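Local coordinates for EDD domain protein, DegV family (Ruminococcus gnavus, PDB 3JR7), which is of unknown function but probably binds a lipid such as a fatty acid, at residues Y92-A106 and K129-E143. Sequence-based numbering, arbitrary orientation.
Sequences YHCDAERIYVVTLSA and KQIHVFNSRSASVGE. With PO4 (phosphate ion), chain D.
Lys129 drives its extended side chain into the turn that leads from helix 85-92 to strand 98-103, where NZ donates to three backbone carbonyls. Ala96 O, at 2.7 Å from NZ, and Tyr92 O both receive it almost in line with their C=O bonds. The bond from NZ to Cys94 O is longer, 3.2 Å, and comes from above the carbonyl plane. Cutting the side chain back to an alanine would take away NZ and is likely to leave the three carbonyls without their common donor, the loop less firmly tied to the sheet. The tight, buried part begins where Ile131 packs on Tyr92: with CG2 anti to the backbone N, this methyl sits over the ring centre, 4.1 Å from the centroid and 10° off the ring normal, a CH-pi contact. Strands 98-103 and 130-135 run parallel, their axes 4.6 Å apart at 19°, and helix 111-126 links them as a beta-alpha-beta crossover within the DegV fold. Val101 and Val133 lie side by side on the same sheet face as Ile131; on the other, equally buried, Tyr100 CD1 meets Phe134 CE2 at 3.8 Å, where helices 141-155 and 160-173 cover this face. Toward the C-terminal ends of the strands, Thr103 O accepts from both N and OG of Ser136, the hydroxyl lying in the carbonyl plane, on a lone pair. Asn135 OD1 takes Ala106 N and Arg137 N from opposite faces of its amide, the latter closing an Asx turn; Arg137, Ser138 and Ala139 line the pocket holding a bound polyether, probably from the crystallisation liquor. By contrast the Gln130 end is open to solvent: a water bridges Glu97 O and Gln130 N, while Gln130 NE2 reaches O1 of a phosphate ion, probably of like origin, at 3.2 Å.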
loop_
_atom_site.group_PDB
_atom_site.type_symbol
_atom_site.label_atom_id
_atom_site.label_comp_id
_atom_site.label_asym_id
_atom_site.label_seq_id
_atom_site.Cartn_x
_atom_site.Cartn_y
_atom_site.Cartn_z
ATOM N N TYR A 92 -6.147 15.453 11.131
ATOM C CA TYR A 92 -6.223 16.640 10.271
ATOM C C TYR A 92 -6.038 17.915 11.102
ATOM O O TYR A 92 -5.554 18.944 10.633
ATOM C CB TYR A 92 -7.566 16.695 9.523
ATOM C CG TYR A 92 -7.957 15.488 8.709
ATOM C CD1 TYR A 92 -7.013 14.527 8.310
ATOM C CD2 TYR A 92 -9.283 15.297 8.322
ATOM C CE1 TYR A 92 -7.391 13.407 7.550
ATOM C CE2 TYR A 92 -9.658 14.222 7.570
ATOM C CZ TYR A 92 -8.708 13.258 7.186
ATOM O OH TYR A 92 -9.103 12.181 6.416
ATOM N N HIS A 93 -6.457 17.864 12.352
ATOM C CA HIS A 93 -6.414 19.053 13.217
ATOM C C HIS A 93 -4.992 19.249 13.757
ATOM O O HIS A 93 -4.540 18.524 14.670
ATOM C CB HIS A 93 -7.422 18.831 14.341
ATOM C CG HIS A 93 -7.544 19.974 15.300
ATOM N ND1 HIS A 93 -7.888 21.247 14.901
ATOM C CD2 HIS A 93 -7.448 20.014 16.646
ATOM C CE1 HIS A 93 -7.943 22.035 15.957
ATOM N NE2 HIS A 93 -7.696 21.307 17.026
ATOM N N CYS A 94 -4.280 20.211 13.166
ATOM C CA CYS A 94 -2.878 20.501 13.491
ATOM C C CYS A 94 -2.470 21.799 12.801
ATOM O O CYS A 94 -3.251 22.407 12.100
ATOM C CB CYS A 94 -1.955 19.374 13.030
ATOM S SG CYS A 94 -1.970 19.143 11.209
ATOM N N ASP A 95 -1.225 22.210 12.978
ATOM C CA ASP A 95 -0.745 23.488 12.482
ATOM C C ASP A 95 -0.426 23.515 10.982
ATOM O O ASP A 95 -0.148 24.594 10.448
ATOM C CB ASP A 95 0.550 23.896 13.255
ATOM C CG ASP A 95 0.266 24.385 14.649
ATOM O OD1 ASP A 95 -0.905 24.649 15.003
ATOM O OD2 ASP A 95 1.234 24.521 15.411
ATOM N N ALA A 96 -0.412 22.354 10.318
ATOM C CA ALA A 96 -0.107 22.289 8.883
ATOM C C ALA A 96 -1.272 22.866 8.110
ATOM O O ALA A 96 -2.437 22.507 8.341
ATOM C CB ALA A 96 0.192 20.832 8.390
ATOM N N GLU A 97 -0.966 23.717 7.157
ATOM C CA GLU A 97 -2.014 24.319 6.338
ATOM C C GLU A 97 -2.642 23.299 5.386
ATOM O O GLU A 97 -3.856 23.302 5.177
ATOM C CB GLU A 97 -1.405 25.458 5.501
ATOM C CG GLU A 97 -2.351 26.125 4.531
ATOM C CD GLU A 97 -1.679 27.200 3.735
ATOM O OE1 GLU A 97 -0.485 27.042 3.365
ATOM O OE2 GLU A 97 -2.344 28.206 3.464
ATOM N N ARG A 98 -1.816 22.446 4.802
ATOM C CA ARG A 98 -2.284 21.539 3.761
ATOM C C ARG A 98 -2.199 20.103 4.250
ATOM O O ARG A 98 -1.145 19.645 4.680
ATOM C CB ARG A 98 -1.444 21.733 2.498
ATOM C CG ARG A 98 -1.408 23.188 2.028
ATOM C CD ARG A 98 -0.619 23.415 0.760
ATOM N NE ARG A 98 0.793 23.203 0.949
ATOM C CZ ARG A 98 1.645 24.039 1.585
ATOM N NH1 ARG A 98 1.192 25.174 2.164
ATOM N NH2 ARG A 98 2.958 23.739 1.649
ATOM N N ILE A 99 -3.316 19.389 4.181
ATOM C CA ILE A 99 -3.394 18.000 4.602
ATOM C C ILE A 99 -3.672 17.078 3.412
ATOM O O ILE A 99 -4.660 17.248 2.689
ATOM C CB ILE A 99 -4.489 17.788 5.632
ATOM C CG1 ILE A 99 -4.295 18.778 6.803
ATOM C CG2 ILE A 99 -4.485 16.291 6.108
ATOM C CD1 ILE A 99 -3.011 18.539 7.658
ATOM N N TYR A 100 -2.796 16.095 3.223
ATOM C CA TYR A 100 -2.925 15.116 2.133
ATOM C C TYR A 100 -3.086 13.773 2.793
ATOM O O TYR A 100 -2.299 13.426 3.646
ATOM C CB TYR A 100 -1.657 15.108 1.268
ATOM C CG TYR A 100 -1.309 16.430 0.651
ATOM C CD1 TYR A 100 -1.994 16.893 -0.472
ATOM C CD2 TYR A 100 -0.274 17.206 1.161
ATOM C CE1 TYR A 100 -1.696 18.116 -1.032
ATOM C CE2 TYR A 100 0.068 18.441 0.574
ATOM C CZ TYR A 100 -0.663 18.884 -0.522
ATOM O OH TYR A 100 -0.361 20.066 -1.117
ATOM N N VAL A 101 -4.097 13.012 2.425
ATOM C CA VAL A 101 -4.363 11.714 3.051
ATOM C C VAL A 101 -4.240 10.633 1.974
ATOM O O VAL A 101 -4.787 10.789 0.860
ATOM C CB VAL A 101 -5.763 11.693 3.702
ATOM C CG1 VAL A 101 -5.945 10.449 4.634
ATOM C CG2 VAL A 101 -6.027 12.990 4.479
ATOM N N VAL A 102 -3.523 9.560 2.270
ATOM C CA VAL A 102 -3.337 8.466 1.308
ATOM C C VAL A 102 -3.840 7.186 1.920
ATOM O O VAL A 102 -3.419 6.843 3.021
ATOM C CB VAL A 102 -1.869 8.281 0.956
ATOM C CG1 VAL A 102 -1.729 7.098 -0.105
ATOM C CG2 VAL A 102 -1.290 9.600 0.415
ATOM N N THR A 103 -4.782 6.526 1.258
ATOM C CA THR A 103 -5.434 5.346 1.783
ATOM C C THR A 103 -5.348 4.173 0.854
ATOM O O THR A 103 -5.115 4.313 -0.350
ATOM C CB THR A 103 -6.957 5.566 2.092
ATOM O OG1 THR A 103 -7.719 5.631 0.882
ATOM C CG2 THR A 103 -7.184 6.830 2.946
ATOM N N LEU A 104 -5.534 3.001 1.443
ATOM C CA LEU A 104 -5.895 1.785 0.722
ATOM C C LEU A 104 -6.974 2.040 -0.331
ATOM O O LEU A 104 -7.855 2.873 -0.139
ATOM C CB LEU A 104 -6.453 0.760 1.725
ATOM C CG LEU A 104 -5.482 -0.098 2.526
ATOM C CD1 LEU A 104 -6.160 -0.516 3.855
ATOM C CD2 LEU A 104 -5.021 -1.282 1.704
ATOM N N SER A 105 -6.931 1.266 -1.404
ATOM C CA SER A 105 -8.009 1.207 -2.366
ATOM C C SER A 105 -9.378 1.183 -1.730
ATOM O O SER A 105 -9.700 0.332 -0.832
ATOM C CB SER A 105 -7.893 -0.044 -3.241
ATOM O OG SER A 105 -9.044 -0.137 -4.091
ATOM N N ALA A 106 -10.234 2.075 -2.230
ATOM C CA ALA A 106 -11.621 2.131 -1.754
ATOM C C ALA A 106 -12.339 0.833 -2.054
ATOM O O ALA A 106 -13.330 0.520 -1.417
ATOM C CB ALA A 106 -12.374 3.325 -2.357
ATOM N N LYS A 129 -10.710 23.632 5.581
ATOM C CA LYS A 129 -9.258 23.458 5.549
ATOM C C LYS A 129 -8.937 22.763 4.252
ATOM O O LYS A 129 -9.786 22.057 3.704
ATOM C CB LYS A 129 -8.773 22.644 6.759
ATOM C CG LYS A 129 -7.254 22.622 6.933
ATOM C CD LYS A 129 -6.772 21.870 8.198
ATOM C CE LYS A 129 -5.354 22.273 8.500
ATOM N NZ LYS A 129 -4.686 21.429 9.465
ATOM N N GLN A 130 -7.709 22.965 3.753
ATOM C CA GLN A 130 -7.269 22.271 2.568
ATOM C C GLN A 130 -6.898 20.856 2.982
ATOM O O GLN A 130 -5.803 20.609 3.466
ATOM C CB GLN A 130 -6.094 22.999 1.906
ATOM C CG GLN A 130 -6.514 24.303 1.147
ATOM C CD GLN A 130 -5.316 25.219 0.867
ATOM O OE1 GLN A 130 -4.510 25.466 1.731
ATOM N NE2 GLN A 130 -5.202 25.688 -0.343
ATOM N N ILE A 131 -7.846 19.942 2.784
ATOM C CA ILE A 131 -7.680 18.532 3.045
ATOM C C ILE A 131 -8.101 17.748 1.796
ATOM O O ILE A 131 -9.208 17.930 1.271
ATOM C CB ILE A 131 -8.583 18.068 4.193
ATOM C CG1 ILE A 131 -8.315 18.884 5.460
ATOM C CG2 ILE A 131 -8.350 16.565 4.477
ATOM C CD1 ILE A 131 -9.416 18.744 6.529
ATOM N N HIS A 132 -7.227 16.886 1.315
ATOM C CA HIS A 132 -7.547 16.034 0.181
ATOM C C HIS A 132 -7.225 14.597 0.497
ATOM O O HIS A 132 -6.109 14.278 0.936
ATOM C CB HIS A 132 -6.821 16.462 -1.105
ATOM C CG HIS A 132 -7.258 15.672 -2.292
ATOM N ND1 HIS A 132 -8.391 15.987 -3.004
ATOM C CD2 HIS A 132 -6.807 14.496 -2.802
ATOM C CE1 HIS A 132 -8.574 15.079 -3.953
ATOM N NE2 HIS A 132 -7.628 14.163 -3.846
ATOM N N VAL A 133 -8.201 13.714 0.265
ATOM C CA VAL A 133 -8.034 12.284 0.464
ATOM C C VAL A 133 -7.759 11.594 -0.924
ATOM O O VAL A 133 -8.607 11.670 -1.833
ATOM C CB VAL A 133 -9.269 11.658 1.114
ATOM C CG1 VAL A 133 -9.036 10.169 1.330
ATOM C CG2 VAL A 133 -9.579 12.345 2.462
ATOM N N PHE A 134 -6.595 10.954 -1.070
ATOM C CA PHE A 134 -6.239 10.212 -2.286
ATOM C C PHE A 134 -6.621 8.725 -2.073
ATOM O O PHE A 134 -6.157 8.063 -1.151
ATOM C CB PHE A 134 -4.745 10.304 -2.601
ATOM C CG PHE A 134 -4.236 11.676 -2.879
ATOM C CD1 PHE A 134 -4.422 12.262 -4.122
ATOM C CD2 PHE A 134 -3.521 12.365 -1.916
ATOM C CE1 PHE A 134 -3.954 13.555 -4.379
ATOM C CE2 PHE A 134 -3.043 13.628 -2.152
ATOM C CZ PHE A 134 -3.253 14.236 -3.378
ATOM N N ASN A 135 -7.532 8.223 -2.879
ATOM C CA ASN A 135 -7.794 6.802 -2.946
ATOM C C ASN A 135 -6.633 6.249 -3.759
ATOM O O ASN A 135 -6.570 6.484 -4.945
ATOM C CB ASN A 135 -9.118 6.589 -3.697
ATOM C CG ASN A 135 -9.374 5.155 -4.084
ATOM O OD1 ASN A 135 -8.661 4.246 -3.664
ATOM N ND2 ASN A 135 -10.425 4.939 -4.884
ATOM N N SER A 136 -5.745 5.475 -3.157
ATOM C CA SER A 136 -4.591 4.950 -3.878
ATOM C C SER A 136 -4.943 3.995 -5.000
ATOM O O SER A 136 -4.153 3.850 -5.836
ATOM C CB SER A 136 -3.622 4.196 -2.959
ATOM O OG SER A 136 -4.180 3.000 -2.466
ATOM N N ARG A 137 -6.113 3.349 -4.984
ATOM C CA ARG A 137 -6.442 2.221 -5.855
ATOM C C ARG A 137 -5.395 1.093 -5.770
ATOM O O ARG A 137 -5.140 0.385 -6.747
ATOM C CB ARG A 137 -6.675 2.713 -7.283
ATOM C CG ARG A 137 -7.953 3.670 -7.370
ATOM C CD ARG A 137 -7.874 4.718 -8.494
ATOM N NE ARG A 137 -8.994 5.658 -8.385
ATOM C CZ ARG A 137 -9.007 6.855 -7.736
ATOM N NH1 ARG A 137 -7.929 7.410 -7.133
ATOM N NH2 ARG A 137 -10.161 7.565 -7.722
ATOM N N SER A 138 -4.789 0.956 -4.591
ATOM C CA SER A 138 -3.650 0.117 -4.371
ATOM C C SER A 138 -3.568 -0.235 -2.879
ATOM O O SER A 138 -4.574 -0.168 -2.174
ATOM C CB SER A 138 -2.363 0.809 -4.908
ATOM O OG SER A 138 -1.161 -0.022 -4.807
ATOM N N ALA A 139 -2.370 -0.613 -2.418
ATOM C CA ALA A 139 -2.122 -1.035 -1.050
ATOM C C ALA A 139 -0.624 -0.940 -0.853
ATOM O O ALA A 139 0.144 -0.813 -1.819
ATOM C CB ALA A 139 -2.571 -2.489 -0.839
ATOM N N SER A 140 -0.197 -1.016 0.396
ATOM C CA SER A 140 1.201 -1.262 0.749
ATOM C C SER A 140 2.051 -0.167 0.119
ATOM O O SER A 140 1.722 1.019 0.255
ATOM C CB SER A 140 1.607 -2.692 0.320
ATOM O OG SER A 140 3.011 -2.972 0.512
ATOM N N VAL A 141 3.076 -0.543 -0.618
ATOM C CA VAL A 141 4.017 0.397 -1.212
ATOM C C VAL A 141 3.422 1.267 -2.333
ATOM O O VAL A 141 3.997 2.309 -2.698
ATOM C CB VAL A 141 5.368 -0.259 -1.687
ATOM C CG1 VAL A 141 6.277 -0.572 -0.474
ATOM C CG2 VAL A 141 5.119 -1.467 -2.578
ATOM N N GLY A 142 2.265 0.879 -2.856
ATOM C CA GLY A 142 1.494 1.808 -3.723
ATOM C C GLY A 142 1.194 3.108 -2.948
ATOM O O GLY A 142 1.365 4.207 -3.460
ATOM N N GLU A 143 0.779 2.971 -1.685
ATOM C CA GLU A 143 0.502 4.155 -0.831
ATOM C C GLU A 143 1.789 4.928 -0.539
ATOM O O GLU A 143 1.825 6.176 -0.557
ATOM C CB GLU A 143 -0.149 3.710 0.465
ATOM C CG GLU A 143 -1.528 3.051 0.266
ATOM C CD GLU A 143 -2.107 2.498 1.555
ATOM O OE1 GLU A 143 -2.241 3.259 2.524
ATOM O OE2 GLU A 143 -2.419 1.291 1.591
HETATM P P PO4 D . -2.227 27.143 -1.906
HETATM O O1 PO4 D . -2.294 26.973 -0.373
HETATM O O2 PO4 D . -1.373 26.039 -2.460
HETATM O O3 PO4 D . -3.589 26.992 -2.518
HETATM O O4 PO4 D . -1.726 28.507 -2.355
HETATM O O HOH W 1 -5.839 25.011 4.743
HETATM O O HOH W 2 -11.022 2.198 -5.550
#